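PDB 5CUV: acidocalcisomal pyrophosphatase from Trypanosoma cruzi, which probably hydrolyses inorganic diphosphate to phosphate with the help of magnesium ions, as members of the soluble inorganic pyrophosphatase family do. Local coordinates for residues E175-S180 / G256-Y261; E239-E244 / P248-I253; T38-S43 / S85-T90; R78-M83 / K105-V110. One frame throughout, in Å; residues are numbered along the deposited sequence.

How the interactions relate
The contacts form two groups on opposite sides of the chain's centre, with about 58 Å or more between their nearest atoms. Interactions 1 and 2 belong to the pyrophosphatase part, where strands 249-254 and 257-258 neighbour each other in one sheet; interaction 2 is held by backbone bonds, with opposite charges nearby, in a partly buried place, interaction 1 by buried apolar and ring contacts. Interactions 3 and 4 share helix 73-87 in the N-terminal helical part. Interaction 4 is its buried face, filled by selenomethionines, a leucine and a tyrosine, whereas interaction 3 lies at the surface and relies on small methyl contacts. All four also reach the second subunit.

Interaction 1 (E175-S180 / G256-Y261); sequences ELYTPS and GVPRFY
The type II beta turn E175 to T178, part of the hairpin loop between strands 166-173 and 182-189, brings Y177 against P258 and F260, beside the short strand 257-258 of the same sheet. Y177 takes the third position of the turn with positive phi (80°). With its CG placed anti to the carbonyl carbon (chi1 -58°), the ring spans from P258 to the end of F260. The Y177 carbonyl O lies 3.8 Å from P258 CD, and on the side-chain level Y177 CB comes within 4.4 Å of P258 CG. The side chains of Y177 and F260 run roughly perpendicular to each other, the two rings meeting obliquely. The contact between the segments is thus apolar and loosely spaced.

What fixes the turn is internal. T178 OG1 donates to E175 O at 2.9 Å, from a position tilted out of the carbonyl plane, and itself receives the N-H of S180 at 3.1 Å and 162°, which makes an ST turn; the backbone bond from T178 N to E175 O is weak. The preceding L176 packs its CG over one face of the Y177 ring, 3.8 Å above the plane and toward the rim. Beyond the segments, the backbone N of Y177 is hydrogen-bonded to the side-chain OE1 of Q251, tying the turn to strand 249-254. F61 of the second subunit meets the Y177 ring edge-to-face, and S180 OG is hydrogen-bonded to G39 O of that subunit. Y177 CE1 comes to 4.2 Å from F260 CZ, the ring contact across the segments.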
# COMPACT_ATOMS: atom_id res chain seq x y z
N GLU A 175 -13.03 -36.61 -1.38
CA GLU A 175 -13.95 -35.87 -2.22
C GLU A 175 -14.56 -34.77 -1.35
O GLU A 175 -15.04 -35.03 -0.25
CB GLU A 175 -15.05 -36.81 -2.66
CG GLU A 175 -15.37 -36.92 -4.13
CD GLU A 175 -16.73 -37.65 -4.36
OE1 GLU A 175 -17.80 -36.95 -4.38
OE2 GLU A 175 -16.75 -38.91 -4.47
N LEU A 176 -14.51 -33.55 -1.87
CA LEU A 176 -15.06 -32.39 -1.23
C LEU A 176 -16.58 -32.58 -1.10
O LEU A 176 -17.26 -32.97 -2.07
CB LEU A 176 -14.75 -31.19 -2.11
CG LEU A 176 -14.92 -29.81 -1.50
CD1 LEU A 176 -14.18 -29.72 -0.12
CD2 LEU A 176 -14.34 -28.81 -2.48
N TYR A 177 -17.12 -32.27 0.08
CA TYR A 177 -18.54 -32.43 0.36
C TYR A 177 -18.96 -33.86 0.70
O TYR A 177 -20.15 -34.16 0.65
CB TYR A 177 -19.41 -31.94 -0.78
CG TYR A 177 -19.18 -30.49 -1.14
CD1 TYR A 177 -19.41 -29.48 -0.21
CD2 TYR A 177 -18.69 -30.14 -2.40
CE1 TYR A 177 -19.16 -28.19 -0.51
CE2 TYR A 177 -18.44 -28.84 -2.71
CZ TYR A 177 -18.67 -27.86 -1.78
OH TYR A 177 -18.43 -26.54 -2.12
N THR A 178 -17.99 -34.72 1.05
CA THR A 178 -18.27 -36.11 1.45
C THR A 178 -17.47 -36.33 2.70
O THR A 178 -16.62 -35.50 3.04
CB THR A 178 -17.75 -37.15 0.43
OG1 THR A 178 -16.37 -37.46 0.68
CG2 THR A 178 -17.88 -36.62 -0.94
N PRO A 179 -17.66 -37.48 3.38
CA PRO A 179 -16.90 -37.73 4.62
C PRO A 179 -15.43 -38.13 4.47
O PRO A 179 -14.72 -38.27 5.45
CB PRO A 179 -17.68 -38.84 5.30
CG PRO A 179 -19.03 -38.87 4.63
CD PRO A 179 -18.69 -38.51 3.20
N SER A 180 -14.95 -38.32 3.25
CA SER A 180 -13.57 -38.70 3.11
C SER A 180 -12.63 -37.51 3.01
O SER A 180 -11.41 -37.67 3.16
CB SER A 180 -13.38 -39.57 1.87
OG SER A 180 -14.04 -39.02 0.76
N GLY A 256 -24.33 -37.90 6.40
CA GLY A 256 -23.90 -37.90 5.02
C GLY A 256 -24.15 -36.61 4.24
O GLY A 256 -23.88 -36.51 3.04
N VAL A 257 -24.67 -35.60 4.90
CA VAL A 257 -24.95 -34.36 4.21
C VAL A 257 -24.06 -33.28 4.82
O VAL A 257 -24.11 -33.01 6.01
CB VAL A 257 -26.41 -34.04 4.38
CG1 VAL A 257 -26.81 -32.79 3.64
CG2 VAL A 257 -27.18 -35.21 3.90
N PRO A 258 -23.20 -32.70 4.02
CA PRO A 258 -22.30 -31.64 4.54
C PRO A 258 -23.08 -30.53 5.20
O PRO A 258 -24.17 -30.23 4.75
CB PRO A 258 -21.57 -31.13 3.28
CG PRO A 258 -22.57 -31.39 2.18
CD PRO A 258 -23.10 -32.80 2.55
N ARG A 259 -22.52 -29.92 6.23
CA ARG A 259 -23.16 -28.80 6.95
C ARG A 259 -22.73 -27.43 6.47
O ARG A 259 -21.62 -27.26 5.98
CB ARG A 259 -22.87 -28.87 8.45
CG ARG A 259 -23.62 -29.93 9.14
CD ARG A 259 -25.05 -29.60 9.02
NE ARG A 259 -25.83 -30.45 9.90
CZ ARG A 259 -27.08 -30.22 10.27
NH1 ARG A 259 -27.66 -31.12 11.08
NH2 ARG A 259 -27.76 -29.13 9.87
N PHE A 260 -23.60 -26.45 6.66
CA PHE A 260 -23.37 -25.08 6.21
C PHE A 260 -23.90 -24.04 7.16
O PHE A 260 -24.83 -24.32 7.87
CB PHE A 260 -24.09 -24.85 4.88
CG PHE A 260 -23.56 -25.66 3.77
CD1 PHE A 260 -22.51 -25.17 2.98
CD2 PHE A 260 -24.14 -26.89 3.45
CE1 PHE A 260 -22.03 -25.87 1.88
CE2 PHE A 260 -23.66 -27.63 2.32
CZ PHE A 260 -22.60 -27.10 1.54
N TYR A 261 -23.31 -22.83 7.17
CA TYR A 261 -23.90 -21.75 8.00
C TYR A 261 -25.08 -21.25 7.17
O TYR A 261 -24.87 -20.78 6.06
CB TYR A 261 -22.93 -20.60 8.21
CG TYR A 261 -21.93 -20.90 9.29
CD1 TYR A 261 -22.35 -21.13 10.57
CD2 TYR A 261 -20.56 -20.93 9.03
CE1 TYR A 261 -21.46 -21.36 11.61
CE2 TYR A 261 -19.63 -21.16 10.06
CZ TYR A 261 -20.09 -21.38 11.35
OH TYR A 261 -19.27 -21.70 12.41

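Interaction 2 (E239-E244 / P248-I253); sequences EIATGE and PIKQDI
The carbonyl O of E239 is gripped twice by strand 249-254. K250 N donates to E239 O at 2.9 Å, within the carbonyl plane, and I249 CA brings its hydrogen to the same E239 O at a CA to O distance of 3.2 Å. The N-H of E239 answers with a bond to K250 O, also 2.9 Å, so that E239 and K250 form an antiparallel hydrogen-bonded pair. One step on, I240 and I249 make a non-hydrogen-bonded pair, and beyond it A241 N donates to P248 O at 2.8 Å, nearly straight (170°), where the strands give way to the connection.

On the face carrying E239 and K250 the two side chains run alongside each other, pointing the same way. K250 starts with CG wedged between its backbone N and carbonyl carbon (chi1 46°) and then bends repeatedly; K250 CG passes 3.8 Å from A241 CB. K250 NZ stops 4.1 Å from E239 OE2, short of a salt bridge, although the opposite charges should still attract. E244 reaches back obliquely over K250 and squarely across P248, E244 OE2 lying 3.6 Å from K250 CE and E244 OE1 touching P248 CG; the salt-bridge partner of this carboxylate is R182 on the adjoining strand 182-189. On the opposite face I240 and I249 touch through their CG1 atoms. The side chain of E239 is about 10 Å from the bound magnesium ion, measured between nearest atoms. Together these contacts are those of a beta hairpin, strands 238-240 and 249-254, within the antiparallel sheet of the pyrophosphatase fold.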
# COMPACT_ATOMS: atom_id res chain seq x y z
N GLU A 239 -13.34 -28.19 9.98
CA GLU A 239 -12.68 -28.02 11.26
C GLU A 239 -11.55 -28.99 11.52
O GLU A 239 -11.38 -30.01 10.85
CB GLU A 239 -13.67 -28.10 12.37
CG GLU A 239 -13.61 -29.36 13.11
CD GLU A 239 -14.98 -29.86 13.31
OE1 GLU A 239 -15.72 -29.28 14.16
OE2 GLU A 239 -15.32 -30.83 12.59
N ILE A 240 -10.72 -28.64 12.47
CA ILE A 240 -9.61 -29.49 12.84
C ILE A 240 -10.20 -30.67 13.55
O ILE A 240 -10.91 -30.51 14.49
CB ILE A 240 -8.71 -28.77 13.81
CG1 ILE A 240 -8.05 -27.59 13.08
CG2 ILE A 240 -7.70 -29.77 14.42
CD1 ILE A 240 -7.46 -26.56 14.01
N ALA A 241 -9.93 -31.87 13.09
CA ALA A 241 -10.50 -33.03 13.80
C ALA A 241 -9.62 -33.31 15.01
O ALA A 241 -8.62 -33.98 14.93
CB ALA A 241 -10.56 -34.27 12.85
N THR A 242 -9.99 -32.74 16.15
CA THR A 242 -9.21 -32.96 17.36
C THR A 242 -9.25 -34.43 17.77
O THR A 242 -8.38 -34.91 18.50
CB THR A 242 -9.73 -32.10 18.54
OG1 THR A 242 -11.13 -32.27 18.70
CG2 THR A 242 -9.49 -30.66 18.24
N GLY A 243 -10.26 -35.15 17.30
CA GLY A 243 -10.33 -36.55 17.64
C GLY A 243 -9.53 -37.53 16.79
O GLY A 243 -9.19 -38.60 17.28
N GLU A 244 -9.21 -37.20 15.53
CA GLU A 244 -8.48 -38.13 14.67
C GLU A 244 -6.99 -37.91 14.77
O GLU A 244 -6.54 -36.83 15.13
CB GLU A 244 -8.87 -37.96 13.21
CG GLU A 244 -10.36 -37.84 12.96
CD GLU A 244 -10.69 -37.79 11.47
OE1 GLU A 244 -9.73 -37.71 10.64
OE2 GLU A 244 -11.91 -37.82 11.13
N PRO A 248 -6.17 -33.79 11.12
CA PRO A 248 -6.40 -33.22 9.79
C PRO A 248 -7.69 -32.43 9.86
O PRO A 248 -8.43 -32.51 10.86
CB PRO A 248 -6.63 -34.44 8.91
CG PRO A 248 -7.31 -35.34 9.80
CD PRO A 248 -6.34 -35.24 11.04
N ILE A 249 -7.96 -31.68 8.80
CA ILE A 249 -9.14 -30.89 8.75
C ILE A 249 -10.12 -31.70 8.00
O ILE A 249 -9.78 -32.32 6.98
CB ILE A 249 -8.91 -29.58 8.05
CG1 ILE A 249 -8.45 -28.57 9.09
CG2 ILE A 249 -10.22 -29.05 7.44
CD1 ILE A 249 -7.93 -27.35 8.46
N LYS A 250 -11.35 -31.70 8.50
CA LYS A 250 -12.41 -32.42 7.86
C LYS A 250 -13.58 -31.52 7.65
O LYS A 250 -13.67 -30.42 8.23
CB LYS A 250 -12.80 -33.61 8.71
CG LYS A 250 -12.95 -33.25 10.14
CD LYS A 250 -14.30 -33.71 10.65
CE LYS A 250 -14.16 -35.03 11.30
NZ LYS A 250 -14.94 -34.96 12.57
N GLN A 251 -14.48 -31.95 6.79
CA GLN A 251 -15.69 -31.19 6.50
C GLN A 251 -16.70 -31.65 7.54
O GLN A 251 -16.59 -32.76 8.06
CB GLN A 251 -16.17 -31.52 5.09
CG GLN A 251 -17.34 -30.71 4.56
CD GLN A 251 -17.24 -30.52 3.02
OE1 GLN A 251 -16.67 -31.37 2.30
NE2 GLN A 251 -17.79 -29.42 2.53
N ASP A 252 -17.63 -30.77 7.89
CA ASP A 252 -18.64 -31.12 8.87
C ASP A 252 -19.79 -31.73 8.11
O ASP A 252 -20.57 -31.02 7.45
CB ASP A 252 -19.12 -29.90 9.63
CG ASP A 252 -20.07 -30.27 10.76
OD1 ASP A 252 -20.13 -31.47 11.14
OD2 ASP A 252 -20.74 -29.35 11.29
N ILE A 253 -19.86 -33.05 8.20
CA ILE A 253 -20.90 -33.83 7.55
C ILE A 253 -21.67 -34.53 8.64
O ILE A 253 -21.08 -35.12 9.54
CB ILE A 253 -20.30 -34.91 6.66
CG1 ILE A 253 -19.12 -34.36 5.85
CG2 ILE A 253 -21.37 -35.44 5.75
CD1 ILE A 253 -19.49 -33.20 4.92

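Interaction 3 (T38-S43 / S85-T90); sequences TGLDTS and SAFDVT
L40 lays its CD1 methyl over one face of the F87 ring, 4.2 Å from the centroid and only 14° off the ring normal, a CH-pi contact set slightly toward the rim at CD2 and CE2. The same methyl sits 3.7 Å from the CB of A86, one residue earlier on helix 73-87. A86 is also reached by T38, whose CG2 stands 3.8 Å from that CB, so the alanine methyl is touched by both a leucine and a threonine branch. L40 comes up to F87 squarely, its side chain set crosswise to that of the phenylalanine.

Behind this first shell the loop is shaped by an ST turn: T38 OG1, held between its own backbone N and carbonyl carbon (chi1 66°), accepts the N-H of L40 at 3.2 Å. G39, with positive phi, forms the bend between the two contacting residues. On the other side, helix 73-87 is followed by a loop, strand 95-96 and helix 97-106, a succession consistent with an EF-hand-like unit, and the N-terminal loop 38-43 drapes over the end of its first helix. Y106 on the second helix receives the F87 ring at a steep interplanar angle and gives its hydroxyl a hydrogen bond with T38 O. D88, the centre of an inverse gamma turn, turns its carboxylate into the loop, where OD1 takes the N-H of L92 and OD2 that of G93.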
# COMPACT_ATOMS: atom_id res chain seq x y z
N THR A 38 37.79 15.93 18.67
CA THR A 38 38.70 14.85 19.00
C THR A 38 37.93 13.66 19.53
O THR A 38 38.41 12.55 19.46
CB THR A 38 39.69 15.24 20.12
OG1 THR A 38 38.95 15.45 21.34
CG2 THR A 38 40.45 16.52 19.74
N GLY A 39 36.75 13.89 20.08
CA GLY A 39 35.99 12.79 20.64
C GLY A 39 36.25 12.50 22.12
O GLY A 39 35.84 11.47 22.64
N LEU A 40 36.92 13.43 22.80
CA LEU A 40 37.24 13.32 24.22
C LEU A 40 36.70 14.63 24.84
O LEU A 40 36.56 15.64 24.14
CB LEU A 40 38.77 13.25 24.41
CG LEU A 40 39.60 12.36 23.48
CD1 LEU A 40 41.06 12.71 23.64
CD2 LEU A 40 39.39 10.87 23.78
N ASP A 41 36.40 14.63 26.13
CA ASP A 41 35.87 15.83 26.80
C ASP A 41 36.81 17.05 26.79
O ASP A 41 37.92 16.98 27.32
CB ASP A 41 35.51 15.48 28.24
CG ASP A 41 34.47 14.37 28.31
OD1 ASP A 41 33.26 14.69 28.21
OD2 ASP A 41 34.85 13.18 28.46
N THR A 42 36.37 18.16 26.20
CA THR A 42 37.21 19.38 26.13
C THR A 42 36.44 20.69 26.39
O THR A 42 35.46 20.69 27.16
CB THR A 42 37.96 19.48 24.74
OG1 THR A 42 38.59 18.22 24.44
CG2 THR A 42 39.04 20.59 24.75
N SER A 43 36.88 21.78 25.77
CA SER A 43 36.26 23.11 25.92
C SER A 43 36.33 23.86 24.59
O SER A 43 37.35 23.78 23.88
CB SER A 43 37.00 23.94 26.98
OG SER A 43 37.51 23.15 28.03
N SER A 85 46.92 17.74 21.75
CA SER A 85 46.74 18.53 22.96
C SER A 85 45.61 17.92 23.78
O SER A 85 45.64 17.94 25.01
CB SER A 85 46.45 19.98 22.57
OG SER A 85 46.26 20.80 23.70
N ALA A 86 44.62 17.36 23.11
CA ALA A 86 43.53 16.75 23.85
C ALA A 86 44.14 15.70 24.77
O ALA A 86 43.90 15.71 25.97
CB ALA A 86 42.51 16.08 22.90
N PHE A 87 44.93 14.80 24.19
CA PHE A 87 45.56 13.72 24.91
C PHE A 87 46.56 14.24 25.93
O PHE A 87 46.93 13.53 26.86
CB PHE A 87 46.24 12.77 23.93
CG PHE A 87 45.36 11.62 23.47
CD1 PHE A 87 45.14 10.52 24.29
CD2 PHE A 87 44.77 11.65 22.20
CE1 PHE A 87 44.35 9.46 23.86
CE2 PHE A 87 43.97 10.60 21.75
CZ PHE A 87 43.75 9.51 22.57
N ASP A 88 46.95 15.49 25.76
CA ASP A 88 47.88 16.18 26.67
C ASP A 88 47.10 16.87 27.79
O ASP A 88 47.12 18.12 27.90
CB ASP A 88 48.67 17.24 25.88
CG ASP A 88 49.71 17.93 26.73
OD1 ASP A 88 49.95 17.47 27.88
OD2 ASP A 88 50.28 18.92 26.21
N VAL A 89 46.41 16.05 28.58
CA VAL A 89 45.55 16.48 29.70
C VAL A 89 46.25 17.31 30.76
O VAL A 89 45.69 18.25 31.30
CB VAL A 89 44.89 15.28 30.43
CG1 VAL A 89 45.92 14.17 30.68
CG2 VAL A 89 44.30 15.75 31.77
N THR A 90 47.46 16.90 31.08
CA THR A 90 48.30 17.59 32.05
C THR A 90 48.95 18.76 31.30
O THR A 90 49.85 19.41 31.83
CB THR A 90 49.45 16.68 32.52
OG1 THR A 90 48.97 15.36 32.77
CG2 THR A 90 50.07 17.24 33.78

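Interaction 4 (R78-M83 / K105-V110); sequences RVMARM and KYLGRV
M83 and Y106 meet across helices 73-87 and 97-106 in a Met-aromatic contact, the selenium of the selenomethionine lying at the rim of the tyrosine ring. M83 SE is 3.7 Å from Y106 CE2 and 5.0 Å from the ring centroid, practically in the ring plane at 89° from its normal. M83 sets out with CG anti to its backbone N (chi1 -177°), and its chain then folds twice, at chi2 and chi3, so that SE stands beside the ring edge while CE swings back along L107. Y106 likewise carries CG anti to its N, which sets its side chain nearly perpendicular to that of M83.

L107 differs, with CG anti to the carbonyl carbon and beside the backbone N, and runs antiparallel alongside M83; M83 CE and L107 CD2 are 4.2 Å apart. M80, also a selenomethionine, has CG anti to the carbonyl carbon and bends at chi2 and chi3, so its end curls toward L107 even though its CB does not face that segment. The two appear to meet end to end, though the modelled separation of M80 CE and L107 CD1 is too short to be trusted and the detail is doubtful.

Directly after L107 the chain leaves the helix at G108, whose positive phi (101°) closes a Schellman motif. W136 and W139 of helix 132-141 extend the apolar cluster, touching M80 and L107 respectively, and G256 of the second subunit packs against M80. Such an apolar interior between the entering and leaving helices of one helix-loop-helix, completed by a helix of the next, is consistent with a paired EF-hand-like domain.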
# COMPACT_ATOMS: atom_id res chain seq x y z
N ARG A 78 47.09 20.70 11.55
CA ARG A 78 46.46 21.52 12.55
C ARG A 78 45.36 20.75 13.29
O ARG A 78 45.01 21.07 14.43
CB ARG A 78 45.93 22.81 11.92
CG ARG A 78 45.62 23.87 12.98
CD ARG A 78 45.02 25.17 12.41
NE ARG A 78 45.99 26.19 11.96
CZ ARG A 78 46.75 26.11 10.86
NH1 ARG A 78 46.69 25.04 10.05
NH2 ARG A 78 47.55 27.13 10.55
N VAL A 79 44.84 19.71 12.65
CA VAL A 79 43.80 18.91 13.29
C VAL A 79 44.41 17.90 14.26
O VAL A 79 43.95 17.76 15.39
CB VAL A 79 42.99 18.15 12.27
CG1 VAL A 79 42.03 17.21 12.99
CG2 VAL A 79 42.25 19.15 11.40
N MSE A 80 45.42 17.19 13.78
CA MSE A 80 46.11 16.18 14.56
C MSE A 80 46.75 16.88 15.77
O MSE A 80 46.81 16.33 16.86
CB MSE A 80 47.17 15.49 13.72
CG MSE A 80 46.60 14.66 12.57
SE MSE A 80 45.43 13.25 13.12
CE MSE A 80 46.74 12.13 14.03
N ALA A 81 47.21 18.11 15.59
CA ALA A 81 47.79 18.87 16.70
C ALA A 81 46.74 19.09 17.80
O ALA A 81 47.05 18.99 18.98
CB ALA A 81 48.30 20.22 16.18
N ARG A 82 45.51 19.39 17.41
CA ARG A 82 44.44 19.57 18.40
C ARG A 82 44.15 18.24 19.03
O ARG A 82 43.73 18.19 20.15
CB ARG A 82 43.14 20.13 17.79
CG ARG A 82 43.29 21.44 16.97
CD ARG A 82 41.98 22.20 16.91
NE ARG A 82 40.88 21.42 16.31
CZ ARG A 82 40.25 21.79 15.20
NH1 ARG A 82 40.59 22.91 14.57
NH2 ARG A 82 39.29 21.04 14.69
N MSE A 83 44.39 17.15 18.33
CA MSE A 83 44.12 15.84 18.91
C MSE A 83 45.18 15.56 19.94
O MSE A 83 44.89 14.94 20.99
CB MSE A 83 44.13 14.76 17.83
CG MSE A 83 43.79 13.38 18.35
SE MSE A 83 41.99 13.19 18.98
CE MSE A 83 41.09 13.14 17.25
N LYS A 105 46.28 4.13 18.50
CA LYS A 105 45.26 3.11 18.40
C LYS A 105 43.94 3.82 18.37
O LYS A 105 42.92 3.30 17.89
CB LYS A 105 45.35 2.12 19.57
CG LYS A 105 46.55 1.14 19.41
CD LYS A 105 46.56 -0.01 20.45
CE LYS A 105 47.97 -0.69 20.55
NZ LYS A 105 48.08 -1.74 21.63
N TYR A 106 43.93 5.04 18.85
CA TYR A 106 42.68 5.74 18.82
C TYR A 106 42.46 6.25 17.40
O TYR A 106 41.33 6.26 16.96
CB TYR A 106 42.72 6.89 19.79
CG TYR A 106 41.48 7.71 19.87
CD1 TYR A 106 40.26 7.16 20.28
CD2 TYR A 106 41.54 9.08 19.65
CE1 TYR A 106 39.13 7.98 20.48
CE2 TYR A 106 40.44 9.91 19.83
CZ TYR A 106 39.24 9.36 20.25
OH TYR A 106 38.20 10.22 20.44
N LEU A 107 43.52 6.64 16.70
CA LEU A 107 43.38 7.18 15.35
C LEU A 107 43.17 6.14 14.30
O LEU A 107 43.09 6.46 13.11
CB LEU A 107 44.57 8.01 14.97
CG LEU A 107 44.57 9.27 15.80
CD1 LEU A 107 45.89 9.99 15.59
CD2 LEU A 107 43.37 10.14 15.46
N GLY A 108 43.10 4.89 14.75
CA GLY A 108 42.88 3.78 13.84
C GLY A 108 44.07 2.94 13.44
O GLY A 108 43.89 1.96 12.70
N ARG A 109 45.28 3.26 13.91
CA ARG A 109 46.45 2.47 13.51
C ARG A 109 46.67 1.14 14.27
O ARG A 109 46.46 1.02 15.47
CB ARG A 109 47.69 3.35 13.56
CG ARG A 109 48.91 2.72 12.95
CD ARG A 109 50.05 3.71 12.86
NE ARG A 109 49.68 4.88 12.07
CZ ARG A 109 50.58 5.64 11.48
NH1 ARG A 109 51.86 5.32 11.60
NH2 ARG A 109 50.21 6.70 10.76
N VAL A 110 47.11 0.12 13.54
CA VAL A 110 47.34 -1.18 14.14
C VAL A 110 48.74 -1.28 14.70
O VAL A 110 49.68 -1.71 14.02
CB VAL A 110 47.03 -2.33 13.11
CG1 VAL A 110 45.58 -2.17 12.58
CG2 VAL A 110 48.06 -2.31 11.95